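Local coordinates for apical membrane antigen 1 (Neospora caninum, PDB 4APL), which probably acts at the moving junction between the invading apicomplexan parasite and its host cell, as a membrane-bound surface antigen, at residues N12-P17 / D333-D338; K20-R25 / D371-C376; A392-K397 / S409-A414. One frame throughout, in Å; residues are numbered along the deposited sequence.

Interaction 1. Residues N12-P17 / D333-D338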
loop_
_atom_site.group_PDB
_atom_site.type_symbol
_atom_site.label_atom_id
_atom_site.label_comp_id
_atom_site.label_asym_id
_atom_site.label_seq_id
_atom_site.Cartn_x
_atom_site.Cartn_y
_atom_site.Cartn_z
ATOM N N ASN A 12 -8.370 27.408 -1.553
ATOM C CA ASN A 12 -7.465 26.354 -1.106
ATOM C C ASN A 12 -5.986 26.623 -1.376
ATOM O O ASN A 12 -5.506 26.458 -2.501
ATOM C CB ASN A 12 -7.868 25.060 -1.812
ATOM C CG ASN A 12 -7.343 23.822 -1.123
ATOM O OD1 ASN A 12 -7.874 22.730 -1.321
ATOM N ND2 ASN A 12 -6.294 23.979 -0.317
ATOM N N PRO A 13 -5.233 26.978 -0.331
ATOM C CA PRO A 13 -3.828 27.279 -0.569
ATOM C C PRO A 13 -3.083 26.087 -1.154
ATOM O O PRO A 13 -1.969 26.244 -1.647
ATOM C CB PRO A 13 -3.292 27.626 0.828
ATOM C CG PRO A 13 -4.308 27.113 1.791
ATOM C CD PRO A 13 -5.621 27.160 1.078
ATOM N N PHE A 14 -3.704 24.911 -1.102
ATOM C CA PHE A 14 -3.081 23.675 -1.594
ATOM C C PHE A 14 -3.535 23.357 -3.005
ATOM O O PHE A 14 -3.186 22.314 -3.545
ATOM C CB PHE A 14 -3.429 22.481 -0.704
ATOM C CG PHE A 14 -2.797 22.518 0.654
ATOM C CD1 PHE A 14 -1.529 22.007 0.855
ATOM C CD2 PHE A 14 -3.493 23.018 1.740
ATOM C CE1 PHE A 14 -0.943 22.029 2.107
ATOM C CE2 PHE A 14 -2.923 23.042 2.997
ATOM C CZ PHE A 14 -1.643 22.545 3.181
ATOM N N GLN A 15 -4.350 24.231 -3.586
ATOM C CA GLN A 15 -4.808 24.026 -4.953
ATOM C C GLN A 15 -3.809 24.574 -5.979
ATOM O O GLN A 15 -4.019 24.461 -7.183
ATOM C CB GLN A 15 -6.217 24.605 -5.156
ATOM C CG GLN A 15 -7.039 23.911 -6.239
ATOM C CD GLN A 15 -7.213 22.419 -5.995
ATOM O OE1 GLN A 15 -7.290 21.972 -4.858
ATOM N NE2 GLN A 15 -7.290 21.647 -7.068
ATOM N N THR A 16 -2.702 25.130 -5.501
ATOM C CA THR A 16 -1.614 25.529 -6.384
ATOM C C THR A 16 -1.156 24.323 -7.224
ATOM O O THR A 16 -1.404 23.182 -6.833
ATOM C CB THR A 16 -0.450 26.157 -5.586
ATOM O OG1 THR A 16 0.224 27.110 -6.407
ATOM C CG2 THR A 16 0.552 25.123 -5.140
ATOM N N PRO A 17 -0.555 24.569 -8.413
ATOM C CA PRO A 17 -0.066 23.473 -9.259
ATOM C C PRO A 17 0.912 22.565 -8.539
ATOM O O PRO A 17 0.785 21.346 -8.612
ATOM C CB PRO A 17 0.649 24.208 -10.393
ATOM C CG PRO A 17 -0.114 25.479 -10.531
ATOM C CD PRO A 17 -0.510 25.862 -9.129
ATOM N N ASP A 333 -7.209 16.496 -0.209
ATOM C CA ASP A 333 -6.888 17.634 -1.063
ATOM C C ASP A 333 -6.467 18.889 -0.280
ATOM O O ASP A 333 -6.556 20.006 -0.790
ATOM C CB ASP A 333 -8.044 17.938 -2.033
ATOM C CG ASP A 333 -9.387 18.113 -1.328
ATOM O OD1 ASP A 333 -9.405 18.450 -0.128
ATOM O OD2 ASP A 333 -10.434 17.930 -1.986
ATOM N N CYS A 334 -6.023 18.700 0.958
ATOM C CA CYS A 334 -5.408 19.783 1.729
ATOM C C CYS A 334 -4.833 19.257 3.043
ATOM O O CYS A 334 -4.963 18.072 3.341
ATOM C CB CYS A 334 -6.399 20.934 1.970
ATOM S SG CYS A 334 -7.886 20.491 2.897
ATOM N N LEU A 335 -4.189 20.122 3.823
ATOM C CA LEU A 335 -3.579 19.678 5.076
ATOM C C LEU A 335 -3.821 20.639 6.234
ATOM O O LEU A 335 -3.783 21.860 6.058
ATOM C CB LEU A 335 -2.074 19.456 4.903
ATOM C CG LEU A 335 -1.591 18.521 3.796
ATOM C CD1 LEU A 335 -0.076 18.602 3.667
ATOM C CD2 LEU A 335 -2.035 17.092 4.061
ATOM N N VAL A 336 -4.036 20.071 7.418
ATOM C CA VAL A 336 -4.065 20.826 8.672
ATOM C C VAL A 336 -2.759 20.589 9.446
ATOM O O VAL A 336 -2.449 19.457 9.830
ATOM C CB VAL A 336 -5.272 20.404 9.542
ATOM C CG1 VAL A 336 -5.305 21.185 10.844
ATOM C CG2 VAL A 336 -6.572 20.589 8.779
ATOM N N SER A 337 -1.959 21.635 9.630
ATOM C CA SER A 337 -0.642 21.421 10.237
ATOM C C SER A 337 -0.782 21.114 11.722
ATOM O O SER A 337 -1.597 21.736 12.400
ATOM C CB SER A 337 0.326 22.586 9.976
ATOM O OG SER A 337 -0.301 23.831 10.159
ATOM N N ASP A 338 -0.033 20.113 12.198
ATOM C CA ASP A 338 -0.172 19.580 13.559
ATOM C C ASP A 338 1.085 18.789 13.912
ATOM O O ASP A 338 1.323 17.723 13.357
ATOM C CB ASP A 338 -1.423 18.693 13.653
ATOM C CG ASP A 338 -1.528 17.927 14.975
ATOM O OD1 ASP A 338 -0.530 17.848 15.736
ATOM O OD2 ASP A 338 -2.618 17.365 15.229
#

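Interaction 2. Residues K20-R25 / D371-C376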
loop_
_atom_site.group_PDB
_atom_site.type_symbol
_atom_site.label_atom_id
_atom_site.label_comp_id
_atom_site.label_asym_id
_atom_site.label_seq_id
_atom_site.Cartn_x
_atom_site.Cartn_y
_atom_site.Cartn_z
ATOM N N LYS A 20 -1.039 20.800 -5.580
ATOM C CA LYS A 20 -1.991 19.810 -6.106
ATOM C C LYS A 20 -1.330 18.499 -6.544
ATOM O O LYS A 20 -1.846 17.419 -6.274
ATOM C CB LYS A 20 -2.821 20.386 -7.257
ATOM C CG LYS A 20 -4.109 19.619 -7.549
ATOM C CD LYS A 20 -4.856 20.172 -8.763
ATOM C CE LYS A 20 -4.535 21.646 -9.009
ATOM N NZ LYS A 20 -5.501 22.331 -9.921
ATOM N N ALA A 21 -0.193 18.588 -7.224
ATOM C CA ALA A 21 0.565 17.387 -7.557
ATOM C C ALA A 21 1.013 16.670 -6.285
ATOM O O ALA A 21 1.009 15.446 -6.214
ATOM C CB ALA A 21 1.764 17.733 -8.426
ATOM N N PHE A 22 1.396 17.443 -5.276
ATOM C CA PHE A 22 1.859 16.874 -4.022
ATOM C C PHE A 22 0.742 16.063 -3.378
ATOM O O PHE A 22 0.871 14.861 -3.187
ATOM C CB PHE A 22 2.328 17.980 -3.077
ATOM C CG PHE A 22 2.971 17.471 -1.827
ATOM C CD1 PHE A 22 4.240 16.912 -1.864
ATOM C CD2 PHE A 22 2.304 17.542 -0.609
ATOM C CE1 PHE A 22 4.833 16.434 -0.706
ATOM C CE2 PHE A 22 2.896 17.073 0.552
ATOM C CZ PHE A 22 4.161 16.514 0.503
ATOM N N LEU A 23 -0.368 16.725 -3.077
ATOM C CA LEU A 23 -1.518 16.060 -2.498
ATOM C C LEU A 23 -2.018 14.883 -3.354
ATOM O O LEU A 23 -2.328 13.816 -2.827
ATOM C CB LEU A 23 -2.623 17.083 -2.231
ATOM C CG LEU A 23 -2.671 17.721 -0.827
ATOM C CD1 LEU A 23 -1.353 17.665 -0.066
ATOM C CD2 LEU A 23 -3.181 19.150 -0.879
ATOM N N GLU A 24 -2.030 15.064 -4.673
ATOM C CA GLU A 24 -2.518 14.052 -5.612
ATOM C C GLU A 24 -1.826 12.703 -5.465
ATOM O O GLU A 24 -2.458 11.658 -5.598
ATOM C CB GLU A 24 -2.362 14.547 -7.050
ATOM C CG GLU A 24 -3.667 14.585 -7.832
ATOM C CD GLU A 24 -3.862 15.886 -8.594
ATOM O OE1 GLU A 24 -2.868 16.397 -9.158
ATOM O OE2 GLU A 24 -5.009 16.396 -8.633
ATOM N N ARG A 25 -0.527 12.723 -5.191
ATOM C CA ARG A 25 0.222 11.492 -4.950
ATOM C C ARG A 25 -0.226 10.653 -3.738
ATOM O O ARG A 25 0.204 9.512 -3.583
ATOM C CB ARG A 25 1.727 11.762 -4.923
ATOM C CG ARG A 25 2.189 12.704 -3.829
ATOM C CD ARG A 25 3.555 13.294 -4.164
ATOM N NE ARG A 25 4.620 12.315 -3.984
ATOM C CZ ARG A 25 5.066 11.900 -2.799
ATOM N NH1 ARG A 25 4.548 12.389 -1.672
ATOM N NH2 ARG A 25 6.029 10.983 -2.742
ATOM N N ASP A 371 8.458 16.619 1.269
ATOM C CA ASP A 371 8.991 17.081 -0.013
ATOM C C ASP A 371 9.138 18.610 -0.092
ATOM O O ASP A 371 8.614 19.344 0.746
ATOM C CB ASP A 371 8.117 16.581 -1.173
ATOM C CG ASP A 371 8.489 15.174 -1.635
ATOM O OD1 ASP A 371 8.870 14.337 -0.789
ATOM O OD2 ASP A 371 8.383 14.899 -2.852
ATOM N N GLU A 372 9.839 19.068 -1.129
ATOM C CA GLU A 372 10.032 20.491 -1.434
ATOM C C GLU A 372 8.718 21.274 -1.596
ATOM O O GLU A 372 8.693 22.498 -1.456
ATOM C CB GLU A 372 10.896 20.630 -2.703
ATOM C CG GLU A 372 11.350 22.048 -3.054
ATOM C CD GLU A 372 12.529 22.546 -2.217
ATOM O OE1 GLU A 372 13.265 21.716 -1.633
ATOM O OE2 GLU A 372 12.729 23.781 -2.147
ATOM N N ALA A 373 7.633 20.571 -1.897
ATOM C CA ALA A 373 6.360 21.225 -2.165
ATOM C C ALA A 373 5.818 21.958 -0.936
ATOM O O ALA A 373 5.110 22.958 -1.051
ATOM C CB ALA A 373 5.345 20.208 -2.671
ATOM N N LEU A 374 6.146 21.448 0.245
ATOM C CA LEU A 374 5.556 21.957 1.472
ATOM C C LEU A 374 6.300 23.175 2.026
ATOM O O LEU A 374 6.016 23.628 3.138
ATOM C CB LEU A 374 5.481 20.853 2.521
ATOM C CG LEU A 374 4.268 19.924 2.482
ATOM C CD1 LEU A 374 4.399 18.845 3.546
ATOM C CD2 LEU A 374 2.977 20.703 2.674
ATOM N N GLN A 375 7.216 23.728 1.235
ATOM C CA GLN A 375 8.157 24.727 1.732
ATOM C C GLN A 375 7.824 26.148 1.316
ATOM O O GLN A 375 7.203 26.378 0.281
ATOM C CB GLN A 375 9.581 24.382 1.319
ATOM C CG GLN A 375 10.198 23.294 2.170
ATOM C CD GLN A 375 11.630 23.005 1.779
ATOM O OE1 GLN A 375 12.129 23.518 0.769
ATOM N NE2 GLN A 375 12.306 22.182 2.576
ATOM N N CYS A 376 8.259 27.101 2.130
ATOM C CA CYS A 376 7.875 28.487 1.962
ATOM C C CYS A 376 8.890 29.391 2.652
ATOM O O CYS A 376 9.669 28.942 3.492
ATOM C CB CYS A 376 6.474 28.719 2.543
ATOM S SG CYS A 376 6.290 28.253 4.289
#

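Interaction 3. Residues A392-K397 / S409-A414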
loop_
_atom_site.group_PDB
_atom_site.type_symbol
_atom_site.label_atom_id
_atom_site.label_comp_id
_atom_site.label_asym_id
_atom_site.label_seq_id
_atom_site.Cartn_x
_atom_site.Cartn_y
_atom_site.Cartn_z
ATOM N N ALA A 392 -19.306 25.793 11.508
ATOM C CA ALA A 392 -18.338 25.346 12.502
ATOM C C ALA A 392 -17.740 26.510 13.276
ATOM O O ALA A 392 -16.922 26.309 14.171
ATOM C CB ALA A 392 -17.239 24.536 11.837
ATOM N N CYS A 393 -18.159 27.724 12.922
ATOM C CA CYS A 393 -17.607 28.968 13.474
ATOM C C CYS A 393 -16.094 28.970 13.678
ATOM O O CYS A 393 -15.602 29.423 14.716
ATOM C CB CYS A 393 -18.328 29.387 14.759
ATOM S SG CYS A 393 -18.720 31.155 14.807
ATOM N N LYS A 394 -15.375 28.436 12.689
ATOM C CA LYS A 394 -13.941 28.681 12.520
ATOM C C LYS A 394 -13.652 29.210 11.107
ATOM O O LYS A 394 -14.540 29.226 10.231
ATOM C CB LYS A 394 -13.107 27.416 12.798
ATOM C CG LYS A 394 -13.572 26.553 13.969
ATOM C CD LYS A 394 -13.573 27.289 15.305
ATOM C CE LYS A 394 -12.413 26.859 16.190
ATOM N NZ LYS A 394 -12.047 27.903 17.190
ATOM N N ARG A 395 -12.419 29.672 10.902
ATOM C CA ARG A 395 -11.956 30.083 9.580
ATOM C C ARG A 395 -10.546 29.570 9.334
ATOM O O ARG A 395 -9.778 29.348 10.275
ATOM C CB ARG A 395 -12.023 31.609 9.408
ATOM C CG ARG A 395 -11.039 32.399 10.264
ATOM C CD ARG A 395 -11.433 33.865 10.401
ATOM N NE ARG A 395 -10.602 34.547 11.389
ATOM C CZ ARG A 395 -10.194 35.807 11.280
ATOM N NH1 ARG A 395 -10.549 36.527 10.226
ATOM N NH2 ARG A 395 -9.421 36.345 12.214
ATOM N N GLN A 396 -10.226 29.351 8.063
ATOM C CA GLN A 396 -8.899 28.916 7.662
ATOM C C GLN A 396 -7.839 29.987 7.991
ATOM O O GLN A 396 -8.083 31.187 7.837
ATOM C CB GLN A 396 -8.911 28.601 6.162
ATOM C CG GLN A 396 -7.574 28.157 5.592
ATOM C CD GLN A 396 -7.140 26.815 6.135
ATOM O OE1 GLN A 396 -6.007 26.648 6.593
ATOM N NE2 GLN A 396 -8.049 25.848 6.103
ATOM N N LYS A 397 -6.668 29.553 8.450
ATOM C CA LYS A 397 -5.520 30.448 8.549
ATOM C C LYS A 397 -4.249 29.846 7.947
ATOM O O LYS A 397 -3.662 28.912 8.504
ATOM C CB LYS A 397 -5.274 30.870 10.000
ATOM C CG LYS A 397 -4.029 31.726 10.191
ATOM C CD LYS A 397 -3.464 31.576 11.590
ATOM C CE LYS A 397 -2.492 32.690 11.921
ATOM N NZ LYS A 397 -2.413 32.869 13.395
ATOM N N SER A 409 -7.158 25.983 11.568
ATOM C CA SER A 409 -8.417 26.690 11.813
ATOM C C SER A 409 -8.269 27.549 13.057
ATOM O O SER A 409 -7.621 27.144 14.026
ATOM C CB SER A 409 -9.550 25.699 12.040
ATOM O OG SER A 409 -10.057 25.206 10.814
ATOM N N VAL A 410 -8.859 28.740 13.029
ATOM C CA VAL A 410 -8.817 29.636 14.185
ATOM C C VAL A 410 -10.178 30.300 14.396
ATOM O O VAL A 410 -11.085 30.153 13.577
ATOM C CB VAL A 410 -7.704 30.718 14.068
ATOM C CG1 VAL A 410 -6.319 30.088 14.071
ATOM C CG2 VAL A 410 -7.901 31.583 12.835
ATOM N N ASP A 411 -10.309 31.030 15.498
ATOM C CA ASP A 411 -11.528 31.774 15.785
ATOM C C ASP A 411 -11.840 32.782 14.678
ATOM O O ASP A 411 -10.935 33.433 14.134
ATOM C CB ASP A 411 -11.407 32.505 17.132
ATOM C CG ASP A 411 -11.415 31.557 18.331
ATOM O OD1 ASP A 411 -12.315 30.689 18.413
ATOM O OD2 ASP A 411 -10.532 31.703 19.208
ATOM N N CYS A 412 -13.124 32.887 14.344
ATOM C CA CYS A 412 -13.643 34.009 13.573
ATOM C C CYS A 412 -13.641 35.299 14.404
ATOM O O CYS A 412 -13.562 35.259 15.640
ATOM C CB CYS A 412 -15.065 33.693 13.089
ATOM S SG CYS A 412 -15.152 32.224 12.039
ATOM N N THR A 413 -13.741 36.443 13.732
ATOM C CA THR A 413 -13.874 37.727 14.433
ATOM C C THR A 413 -15.236 37.851 15.110
ATOM O O THR A 413 -16.179 37.130 14.769
ATOM C CB THR A 413 -13.673 38.933 13.492
ATOM O OG1 THR A 413 -14.510 38.786 12.339
ATOM C CG2 THR A 413 -12.221 39.031 13.047
ATOM N N ALA A 414 -15.336 38.774 16.064
ATOM C CA ALA A 414 -16.621 39.120 16.678
ATOM C C ALA A 414 -17.701 39.384 15.624
ATOM O O ALA A 414 -18.782 38.794 15.659
ATOM C CB ALA A 414 -16.466 40.321 17.598
#

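Interaction 1. Residues N12-P17 / D333-D338
Phe14 and Cys334 are the closest backbone partners here, their CA atoms 5.6 Å apart, where a type I beta turn running from Asn12 to Gln15 abuts residues 333-335. The turn is closed by the bond from Gln15 N to Asn12 O, 2.7 Å long. Pro13 suits its second position, since the pyrrolidine ring already holds phi near the value required there, and Phe14, in the third position, is presented to the strand.

The phenylalanine carries most of the contact. With its CG anti to the carbonyl carbon and beside the backbone N (chi1 -70°), the ring lies with one face against the peptide link between Cys334 and Leu335, Leu335 N standing above the rim. Cys334 CA makes an off-centre CH-pi contact on the ring, 4.2 Å from the Phe14 centroid and 30° off its normal. Around the periphery, Phe14 CD2 packs on Cys334 CB at 3.6 Å, and Phe14 CZ meets Leu335 CB at the same distance. The leucine side chain crosses the phenylalanine at about a right angle, and Leu335 CG and CD1 both pack on Phe14 CE1. A large flat ring fits this place because it can cover peptide and aliphatic groups together. The Asn12 side chain lies close to the Asp333 carbonyl.

Leu19 and Leu23 of helix 17-24 also pack on Phe14, while the Cys334-Cys245 disulfide spans the middle strand 235-241, joining the sheet's two outer strands. In this fragment, which comprises domains I, II and III, the arrangement is that of an N-terminal arm laid over an outer strand of a three-stranded antiparallel sheet, which strand 334-338 forms with strands 235-241 and 244-247.

Interaction 2. Residues K20-R25 / D371-C376
Phe22, on helix 17-24, is the first residue of its segment to meet residues 371-376, and its CA comes within 6.5 Å of that of Ala373. With CG anti to the backbone N (chi1 -173°), the ring extends from the helix onto residues 371-374. There Phe22 CE1 lies 3.3 Å from Asp371 CB, which approaches at the ring edge, near its plane. Ala373 CB sits 3.6 Å from Phe22 CD1, its small methyl letting helix and turn come close together. Further round, Phe22 CE2 is 3.7 Å from Leu374 CG, the two side chains crossing at about a right angle.

Leu23, the next residue, serves the other contact surface of the helix, packing on Phe14 and Leu335. Arg25 places its guanidinium near Asp371. The carboxylate oxygen OD2 lies over one face of that group, 4.6 Å from Arg25 NH2, and no N-H points at it; Arg25 NE instead makes a weak hydrogen bond to Thr225 O.

Leu374 also pairs through its backbone with Ile405, and Cys376 is disulfide-bonded to Cys400, so the turn is fastened to the hairpin of strands 394-401 and 404-411. No hydrogen bond joins the two segments: cohesion rests on an aromatic side chain against aliphatic groups, with the Arg25 and Asp371 charges probably adding a modest, undirected attraction at the margin.

Interaction 3. Residues A392-K397 / S409-A414
Arg395 and Val410 form the hydrogen-bonded pair at the open end of an antiparallel beta hairpin, strands 394-401 and 404-411. Arg395 N bonds to Val410 O at 3.0 Å, and Val410 N returns an equally long bond to Arg395 O. Gln396 and Ser409 follow as a non-hydrogen-bonded pair.

The Arg395 side chain then reaches along the partner strand. Its CG takes the position between the backbone N and the carbonyl carbon (chi1 68°), and the extended chain beyond carries NE to Asp411 O, 3.0 Å away. That bond is bent, 144° at the hydrogen, and tilted out of both the guanidinium and carbonyl planes. Thr413 CG2 lies over a face of the same guanidinium. Arginine suits the site because its long aliphatic stem can run beside the strand before offering a donor. Lys394, bent at chi2 and chi3, lies side by side with Asp411 and makes a salt bridge from NZ to OD1, 3.1 Å long, whose hydrogen bond is weak. Cys412 SG packs on the lysine's backbone, 3.5 Å from Lys394 C.

Further out, Phe385 of the adjoining strand touches Arg395, Lys397 and Val410. Lys394 and Cys393, the latter with positive phi, form a G1 beta bulge. Two disulfides, Cys412 to Cys388 and Cys393 to Cys420, cross-link the hairpin's open end to the chain before and after it, and Ser409 OG bonds to Arg244 NH1. Beyond Thr413, the N-cap of the following helix, Glu416 OE1 accepts a hydrogen bond from Thr413 N and forms a long, weak ion pair with Arg395 NH1.

In the fold
Interactions 1 and 2 adjoin, their centres about 9 Å apart, and the N-terminal arm and its helix 17-24 supply one side of each: Leu23 CD2 reaches Phe14 CB at 3.3 Å. Interaction 1 is buried and interaction 2 partly so, and in both a phenylalanine packs on aliphatic groups and, in interaction 1, on a peptide, without a clear hydrogen bond across. Interaction 3 lies at the surface, its centre about 17 Å from that of interaction 1 and 25 Å from that of interaction 2. It joins residues close in sequence through backbone bonds, a salt bridge and an arginine side-chain bond to a backbone carbonyl. Its hairpin links all three: Ser407 meets Phe14 and Ile405 pairs with Leu374.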